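Local coordinates for putative 2OG-Fe(II) oxygenase family protein (Caulobacter crescentus CB15, PDB 3OOX) that probably acts as an iron(II)- and 2-oxoglutarate-dependent oxygenase, possibly one that forms ethene from 2-oxoglutarate, at residues 74-82 with 95-103; 131-139 with 166-174. All coordinates share one frame; numbering follows the deposited sequence. Where two conformers were deposited one is given.

Overall arrangement
Both interactions build on one end of the large mixed sheet. Interaction 1 is the antiparallel pairing of strands 78-80 and 97-101, and 78-80 is the outermost strand on that side. Strand 170-176 lies next to 97-101, and in interaction 2 it receives helix 127-152 on one face. The centres of the two interactions are about 13 Å apart. They touch directly: Trp99 O and Leu173 N lie 2.8 Å apart, a probable hydrogen bond between neighbouring strands. Arg103 NE likewise lies 2.8 Å from Gly167 O. Arg103 NH2 also forms a salt bridge with Asp139 OD2, so the end of segment 95-103 reaches both segments of interaction 2.

Interaction 1 (74-82 with 95-103); sequences GGARGYIPF and LKEFWHMGR
Gly78 CA lies over one face of the Trp99 indole, 3.8 Å from the centroid of the six-membered ring and almost on the ring normal, in a CH-pi contact. On the other sheet face Ile80 crosses Phe98, with the two CB atoms 3.9 Å apart, and Ile80 CD1 reaches the imidazole edge of His100. Further along, Glu97 CB lies over one face of the Phe82 ring.

The strands pair antiparallel: Gly78-His100 and Ile80-Phe98 are hydrogen-bonded pairs, with the non-hydrogen-bonded Tyr79-Trp99 pair between them. His100 ND1 donates in its ring plane to Gly75 O at 3.0 Å, while NE2 is bonded to Arg172.

Toward the Glu97 end of the pairing the Tyr79 hydroxyl donates to Glu97 OE1 over 2.7 Å. Glu97 CG sits between its backbone N and carbonyl carbon (chi1 56°), and the chain extends beyond it past the Phe82 ring to the tyrosine. OE1 lies at the Tyr79 ring edge, in plane, with ring and carboxylate planes 62° apart. The carboxylate also has a salt bridge to Lys66 and a hydrogen bond to His175. Beyond the Gly78-His100 pair the Arg77 guanidinium lays one face on Gly102 CA, 3.7 Å from CZ. A water joins Arg77 NH2 to Arg103 O.

Strand 97-101 lies between 78-80 and 170-176 in the sheet, antiparallel to both. Phe58 and Phe127 meet Trp99 edge-to-face, and helix 127-152 packs on Met101.

Interaction 2 (131-139 with 166-174); sequences VSWLYNSLD and DGNSVLRLL
The Tyr135 side chain runs with CG anti to the backbone N (chi1 -179°), which carries its ring off the helix toward strand 170-174. Leu171 has the same first torsion, and its two methyls reach back to the helix. The tyrosine and leucine side chains lie alongside, pointing opposite ways, with Tyr135 CD2 3.8 Å from Leu171 CB.

Leu171 is the centre of the apolar contact. Its CD2 lies 3.7 Å from Val131 CG1 and also touches Leu134 CB and the backbone of Val131. Its CD1 meets Leu138 CD1 at 4.1 Å, where the two side chains are roughly perpendicular. Leu173 CD1 adds a looser contact to Val131 CG1.

The polar end lies at Ser169. The Tyr135 hydroxyl donates to Ser169 O at 2.8 Å. It stands 53° out of the carbonyl plane, off the lone-pair directions. With a C=O...donor angle of 109°, the approach to the carbonyl is strongly bent. This bond ties the hydroxyl of Tyr135 to the residue just before the strand, and Phe267 meets the ring edge-to-face. A water lies between Asp139 OD1 and Ser169 OG, 2.6 Å from OG, and may bridge them. Ser169 OG is also bonded to His270 N, and Asp139 OD2 forms a salt bridge with Arg103.

Helix 127-152 thus packs over the large sheet, with Leu171 and Leu173 facing it. A long helix lying on the outside of the major sheet is a recognised feature of the double-stranded beta-helix fold of 2-oxoglutarate-dependent oxygenases.

Interaction 1 (74-82 with 95-103)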
# COMPACT_ATOMS: atom_id res chain seq x y z
N GLY A 74 2.59 -13.88 13.49
CA GLY A 74 3.24 -12.63 13.89
C GLY A 74 2.49 -11.40 13.47
O GLY A 74 3.04 -10.30 13.46
N GLY A 75 1.20 -11.56 13.19
CA GLY A 75 0.35 -10.48 12.74
C GLY A 75 0.27 -10.31 11.24
O GLY A 75 -0.44 -9.46 10.73
N ALA A 76 0.96 -11.18 10.49
CA ALA A 76 0.95 -11.11 9.06
C ALA A 76 -0.40 -11.52 8.45
O ALA A 76 -0.69 -11.19 7.30
CB ALA A 76 2.06 -12.02 8.50
N ARG A 77 -1.19 -12.26 9.23
CA ARG A 77 -2.56 -12.62 8.83
C ARG A 77 -3.45 -12.38 10.03
O ARG A 77 -3.01 -12.53 11.14
CB ARG A 77 -2.63 -14.10 8.44
CG ARG A 77 -1.72 -14.52 7.26
CD ARG A 77 -2.16 -13.96 5.95
NE ARG A 77 -1.28 -14.37 4.84
CZ ARG A 77 -0.28 -13.64 4.34
NH1 ARG A 77 0.03 -12.45 4.84
NH2 ARG A 77 0.44 -14.09 3.31
N GLY A 78 -4.69 -11.97 9.80
CA GLY A 78 -5.61 -11.75 10.91
C GLY A 78 -5.41 -10.45 11.66
O GLY A 78 -5.05 -9.42 11.08
N TYR A 79 -5.69 -10.49 12.96
CA TYR A 79 -5.89 -9.30 13.77
C TYR A 79 -4.64 -8.94 14.57
O TYR A 79 -3.94 -9.81 15.09
CB TYR A 79 -7.06 -9.57 14.72
CG TYR A 79 -7.36 -8.46 15.68
CD1 TYR A 79 -7.80 -7.23 15.21
CD2 TYR A 79 -7.26 -8.66 17.04
CE1 TYR A 79 -8.10 -6.20 16.09
CE2 TYR A 79 -7.55 -7.63 17.95
CZ TYR A 79 -7.95 -6.39 17.45
OH TYR A 79 -8.26 -5.37 18.33
N ILE A 80 -4.37 -7.63 14.68
CA ILE A 80 -3.36 -7.11 15.58
C ILE A 80 -4.06 -6.11 16.51
O ILE A 80 -4.63 -5.13 16.04
CB ILE A 80 -2.22 -6.38 14.83
CG1 ILE A 80 -1.56 -7.30 13.78
CG2 ILE A 80 -1.21 -5.85 15.84
CD1 ILE A 80 -0.47 -6.60 12.94
N PRO A 81 -4.01 -6.37 17.81
CA PRO A 81 -4.65 -5.48 18.77
C PRO A 81 -3.87 -4.21 19.04
O PRO A 81 -2.74 -4.07 18.62
CB PRO A 81 -4.74 -6.33 20.03
CG PRO A 81 -3.57 -7.17 19.97
CD PRO A 81 -3.37 -7.50 18.50
N PHE A 82 -4.50 -3.31 19.77
CA PHE A 82 -3.84 -2.12 20.30
C PHE A 82 -2.59 -2.53 21.06
O PHE A 82 -2.59 -3.55 21.74
CB PHE A 82 -4.80 -1.32 21.20
CG PHE A 82 -6.07 -0.91 20.51
CD1 PHE A 82 -6.04 -0.04 19.44
CD2 PHE A 82 -7.30 -1.42 20.92
CE1 PHE A 82 -7.20 0.33 18.77
CE2 PHE A 82 -8.47 -1.05 20.26
CZ PHE A 82 -8.42 -0.17 19.18
N LEU A 95 -3.03 4.47 19.48
CA LEU A 95 -3.98 3.36 19.46
C LEU A 95 -4.51 3.12 18.07
O LEU A 95 -5.25 3.94 17.50
CB LEU A 95 -5.14 3.62 20.41
CG LEU A 95 -4.72 3.70 21.87
CD1 LEU A 95 -5.90 4.17 22.74
CD2 LEU A 95 -4.17 2.37 22.39
N LYS A 96 -4.11 1.98 17.50
CA LYS A 96 -4.60 1.57 16.20
C LYS A 96 -4.63 0.04 16.19
O LYS A 96 -3.82 -0.62 16.87
CB LYS A 96 -3.72 2.15 15.12
CG LYS A 96 -2.29 1.61 15.14
CD LYS A 96 -1.29 2.57 14.56
CE LYS A 96 0.15 2.06 14.74
NZ LYS A 96 0.74 2.33 16.07
N GLU A 97 -5.58 -0.51 15.45
CA GLU A 97 -5.75 -1.95 15.35
C GLU A 97 -5.82 -2.32 13.88
O GLU A 97 -6.22 -1.51 13.04
CB GLU A 97 -6.98 -2.42 16.12
CG GLU A 97 -8.29 -1.75 15.71
CD GLU A 97 -9.48 -2.19 16.54
OE1 GLU A 97 -9.42 -3.27 17.15
OE2 GLU A 97 -10.48 -1.43 16.53
N PHE A 98 -5.39 -3.53 13.54
CA PHE A 98 -5.19 -3.97 12.17
C PHE A 98 -5.89 -5.29 11.88
O PHE A 98 -5.97 -6.15 12.75
CB PHE A 98 -3.70 -4.29 11.89
CG PHE A 98 -2.73 -3.11 12.08
CD1 PHE A 98 -2.30 -2.72 13.34
CD2 PHE A 98 -2.17 -2.50 10.98
CE1 PHE A 98 -1.40 -1.71 13.48
CE2 PHE A 98 -1.24 -1.47 11.11
CZ PHE A 98 -0.87 -1.06 12.36
N TRP A 99 -6.24 -5.47 10.61
CA TRP A 99 -6.53 -6.78 10.03
C TRP A 99 -5.70 -6.91 8.76
O TRP A 99 -5.69 -5.99 7.95
CB TRP A 99 -8.02 -6.92 9.65
CG TRP A 99 -8.30 -8.30 9.12
CD1 TRP A 99 -8.17 -8.73 7.83
CD2 TRP A 99 -8.74 -9.43 9.89
NE1 TRP A 99 -8.50 -10.07 7.74
CE2 TRP A 99 -8.84 -10.51 8.99
CE3 TRP A 99 -9.07 -9.63 11.24
CZ2 TRP A 99 -9.27 -11.79 9.42
CZ3 TRP A 99 -9.49 -10.91 11.66
CH2 TRP A 99 -9.58 -11.96 10.75
N HIS A 100 -5.00 -8.01 8.59
CA HIS A 100 -4.27 -8.26 7.37
C HIS A 100 -4.78 -9.48 6.61
O HIS A 100 -4.92 -10.56 7.19
CB HIS A 100 -2.80 -8.46 7.67
CG HIS A 100 -2.11 -7.20 8.07
ND1 HIS A 100 -1.37 -7.08 9.22
CD2 HIS A 100 -2.08 -5.98 7.47
CE1 HIS A 100 -0.89 -5.85 9.30
NE2 HIS A 100 -1.31 -5.16 8.26
N MSE A 101 -5.03 -9.26 5.33
CA MSE A 101 -5.39 -10.31 4.41
C MSE A 101 -4.29 -10.45 3.39
O MSE A 101 -3.94 -9.47 2.72
CB MSE A 101 -6.71 -9.99 3.69
CG MSE A 101 -7.13 -11.09 2.68
SE MSE A 101 -8.54 -10.49 1.51
CE MSE A 101 -8.22 -11.83 0.10
N GLY A 102 -3.76 -11.67 3.27
CA GLY A 102 -2.81 -12.00 2.21
C GLY A 102 -3.50 -12.66 1.04
O GLY A 102 -4.73 -12.76 0.99
N ARG A 103 -2.71 -13.19 0.11
CA ARG A 103 -3.26 -13.88 -1.07
C ARG A 103 -3.86 -15.23 -0.69
O ARG A 103 -3.22 -15.98 0.03
CB ARG A 103 -2.17 -14.10 -2.12
CG ARG A 103 -2.77 -14.62 -3.43
CD ARG A 103 -1.82 -14.54 -4.59
NE ARG A 103 -1.58 -13.15 -5.00
CZ ARG A 103 -2.39 -12.35 -5.66
NH1 ARG A 103 -3.56 -12.80 -6.11
NH2 ARG A 103 -2.01 -11.11 -5.92
O HOH W 1 -0.95 -16.09 1.71
O HOH W 2 -1.67 -2.24 16.98

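Interaction 2 (131-139 with 166-174)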
# COMPACT_ATOMS: atom_id res chain seq x y z
N VAL A 131 -14.36 -8.23 1.59
CA VAL A 131 -12.96 -7.84 1.73
C VAL A 131 -12.11 -8.50 0.62
O VAL A 131 -11.15 -7.90 0.10
CB VAL A 131 -12.45 -8.16 3.16
CG1 VAL A 131 -10.94 -7.88 3.31
CG2 VAL A 131 -13.18 -7.36 4.20
N SER A 132 -12.42 -9.76 0.27
CA SER A 132 -11.69 -10.43 -0.82
C SER A 132 -11.91 -9.69 -2.13
O SER A 132 -10.99 -9.55 -2.92
CB SER A 132 -12.08 -11.91 -0.95
OG SER A 132 -11.69 -12.68 0.16
N TRP A 133 -13.14 -9.20 -2.38
CA TRP A 133 -13.41 -8.41 -3.58
C TRP A 133 -12.48 -7.19 -3.64
O TRP A 133 -11.93 -6.86 -4.68
CB TRP A 133 -14.86 -7.96 -3.67
CG TRP A 133 -15.12 -7.08 -4.87
CD1 TRP A 133 -15.52 -7.50 -6.13
CD2 TRP A 133 -14.95 -5.65 -4.98
NE1 TRP A 133 -15.63 -6.43 -6.98
CE2 TRP A 133 -15.27 -5.29 -6.31
CE3 TRP A 133 -14.56 -4.65 -4.08
CZ2 TRP A 133 -15.22 -3.96 -6.76
CZ3 TRP A 133 -14.49 -3.33 -4.54
CH2 TRP A 133 -14.83 -3.01 -5.87
N LEU A 134 -12.30 -6.54 -2.50
CA LEU A 134 -11.48 -5.33 -2.47
C LEU A 134 -10.01 -5.63 -2.74
O LEU A 134 -9.33 -4.89 -3.47
CB LEU A 134 -11.68 -4.57 -1.15
CG LEU A 134 -10.97 -3.20 -1.04
CD1 LEU A 134 -11.41 -2.21 -2.09
CD2 LEU A 134 -11.14 -2.58 0.36
N TYR A 135 -9.52 -6.72 -2.15
CA TYR A 135 -8.15 -7.22 -2.38
C TYR A 135 -7.90 -7.38 -3.89
O TYR A 135 -6.96 -6.82 -4.46
CB TYR A 135 -7.94 -8.56 -1.65
CG TYR A 135 -6.55 -9.17 -1.77
CD1 TYR A 135 -6.10 -9.70 -2.98
CD2 TYR A 135 -5.66 -9.16 -0.70
CE1 TYR A 135 -4.87 -10.25 -3.10
CE2 TYR A 135 -4.37 -9.71 -0.82
CZ TYR A 135 -3.98 -10.25 -2.05
OH TYR A 135 -2.72 -10.75 -2.19
N ASN A 136 -8.80 -8.11 -4.53
CA ASN A 136 -8.60 -8.41 -5.94
C ASN A 136 -8.85 -7.20 -6.83
O ASN A 136 -8.19 -7.04 -7.87
CB ASN A 136 -9.49 -9.61 -6.33
CG ASN A 136 -9.01 -10.91 -5.70
OD1 ASN A 136 -9.79 -11.59 -5.00
ND2 ASN A 136 -7.74 -11.25 -5.89
N SER A 137 -9.77 -6.33 -6.44
CA SER A 137 -10.01 -5.10 -7.17
C SER A 137 -8.81 -4.15 -7.15
O SER A 137 -8.45 -3.56 -8.16
CB SER A 137 -11.22 -4.40 -6.58
OG SER A 137 -11.44 -3.19 -7.23
N LEU A 138 -8.22 -3.99 -5.97
CA LEU A 138 -7.04 -3.13 -5.86
C LEU A 138 -5.82 -3.77 -6.53
O LEU A 138 -4.99 -3.07 -7.10
CB LEU A 138 -6.79 -2.78 -4.40
CG LEU A 138 -7.81 -1.81 -3.81
CD1 LEU A 138 -7.66 -1.72 -2.29
CD2 LEU A 138 -7.73 -0.43 -4.44
N ASP A 139 -5.71 -5.10 -6.44
CA ASP A 139 -4.62 -5.82 -7.12
C ASP A 139 -4.75 -5.60 -8.63
O ASP A 139 -3.75 -5.37 -9.33
CB ASP A 139 -4.65 -7.33 -6.80
CG ASP A 139 -3.36 -8.02 -7.14
OD1 ASP A 139 -2.28 -7.45 -6.88
OD2 ASP A 139 -3.41 -9.17 -7.65
N ASP A 166 0.46 -13.97 -8.59
CA ASP A 166 0.51 -14.61 -7.28
C ASP A 166 1.43 -13.87 -6.30
O ASP A 166 1.93 -14.48 -5.35
CB ASP A 166 0.88 -16.11 -7.37
CG ASP A 166 -0.20 -16.93 -8.10
OD1 ASP A 166 -1.33 -16.47 -8.11
OD2 ASP A 166 0.14 -17.99 -8.66
N GLY A 167 1.53 -12.56 -6.48
CA GLY A 167 2.37 -11.74 -5.61
C GLY A 167 1.92 -11.79 -4.15
O GLY A 167 0.73 -11.95 -3.88
N ASN A 168 2.87 -11.59 -3.24
CA ASN A 168 2.66 -11.73 -1.80
C ASN A 168 2.04 -10.45 -1.24
O ASN A 168 2.55 -9.86 -0.28
CB ASN A 168 3.97 -12.04 -1.11
CG ASN A 168 3.81 -12.67 0.25
OD1 ASN A 168 2.70 -12.86 0.78
ND2 ASN A 168 4.97 -13.01 0.84
N SER A 169 0.96 -10.02 -1.87
CA SER A 169 0.32 -8.75 -1.58
C SER A 169 -0.58 -8.83 -0.37
O SER A 169 -1.15 -9.89 -0.06
CB SER A 169 -0.44 -8.23 -2.82
OG SER A 169 0.48 -8.09 -3.91
N VAL A 170 -0.73 -7.69 0.29
CA VAL A 170 -1.49 -7.64 1.55
C VAL A 170 -2.46 -6.47 1.49
O VAL A 170 -2.07 -5.35 1.22
CB VAL A 170 -0.58 -7.52 2.74
CG1 VAL A 170 -1.39 -7.28 4.04
CG2 VAL A 170 0.31 -8.76 2.92
N LEU A 171 -3.73 -6.77 1.79
CA LEU A 171 -4.75 -5.75 2.06
C LEU A 171 -4.79 -5.56 3.56
O LEU A 171 -5.01 -6.53 4.32
CB LEU A 171 -6.13 -6.18 1.59
CG LEU A 171 -7.27 -5.22 1.84
CD1 LEU A 171 -7.01 -3.86 1.16
CD2 LEU A 171 -8.61 -5.81 1.34
N ARG A 172 -4.51 -4.33 4.02
CA ARG A 172 -4.53 -4.00 5.42
C ARG A 172 -5.80 -3.19 5.67
O ARG A 172 -6.10 -2.25 4.97
CB ARG A 172 -3.33 -3.12 5.76
CG ARG A 172 -3.36 -2.51 7.20
CD ARG A 172 -2.13 -1.63 7.42
NE ARG A 172 -0.92 -2.42 7.56
CZ ARG A 172 0.30 -1.91 7.58
NH1 ARG A 172 0.49 -0.59 7.45
NH2 ARG A 172 1.33 -2.72 7.71
N LEU A 173 -6.51 -3.58 6.73
CA LEU A 173 -7.63 -2.80 7.26
C LEU A 173 -7.12 -2.20 8.59
O LEU A 173 -6.62 -2.91 9.46
CB LEU A 173 -8.84 -3.70 7.50
CG LEU A 173 -9.19 -4.69 6.39
CD1 LEU A 173 -10.36 -5.60 6.85
CD2 LEU A 173 -9.51 -3.99 5.06
N LEU A 174 -7.22 -0.88 8.72
CA LEU A 174 -6.63 -0.14 9.84
C LEU A 174 -7.69 0.75 10.46
O LEU A 174 -8.40 1.45 9.75
CB LEU A 174 -5.46 0.72 9.34
CG LEU A 174 -4.65 1.63 10.25
CD1 LEU A 174 -4.08 0.86 11.42
CD2 LEU A 174 -3.56 2.35 9.41
O HOH W 3 0.03 -9.07 -6.31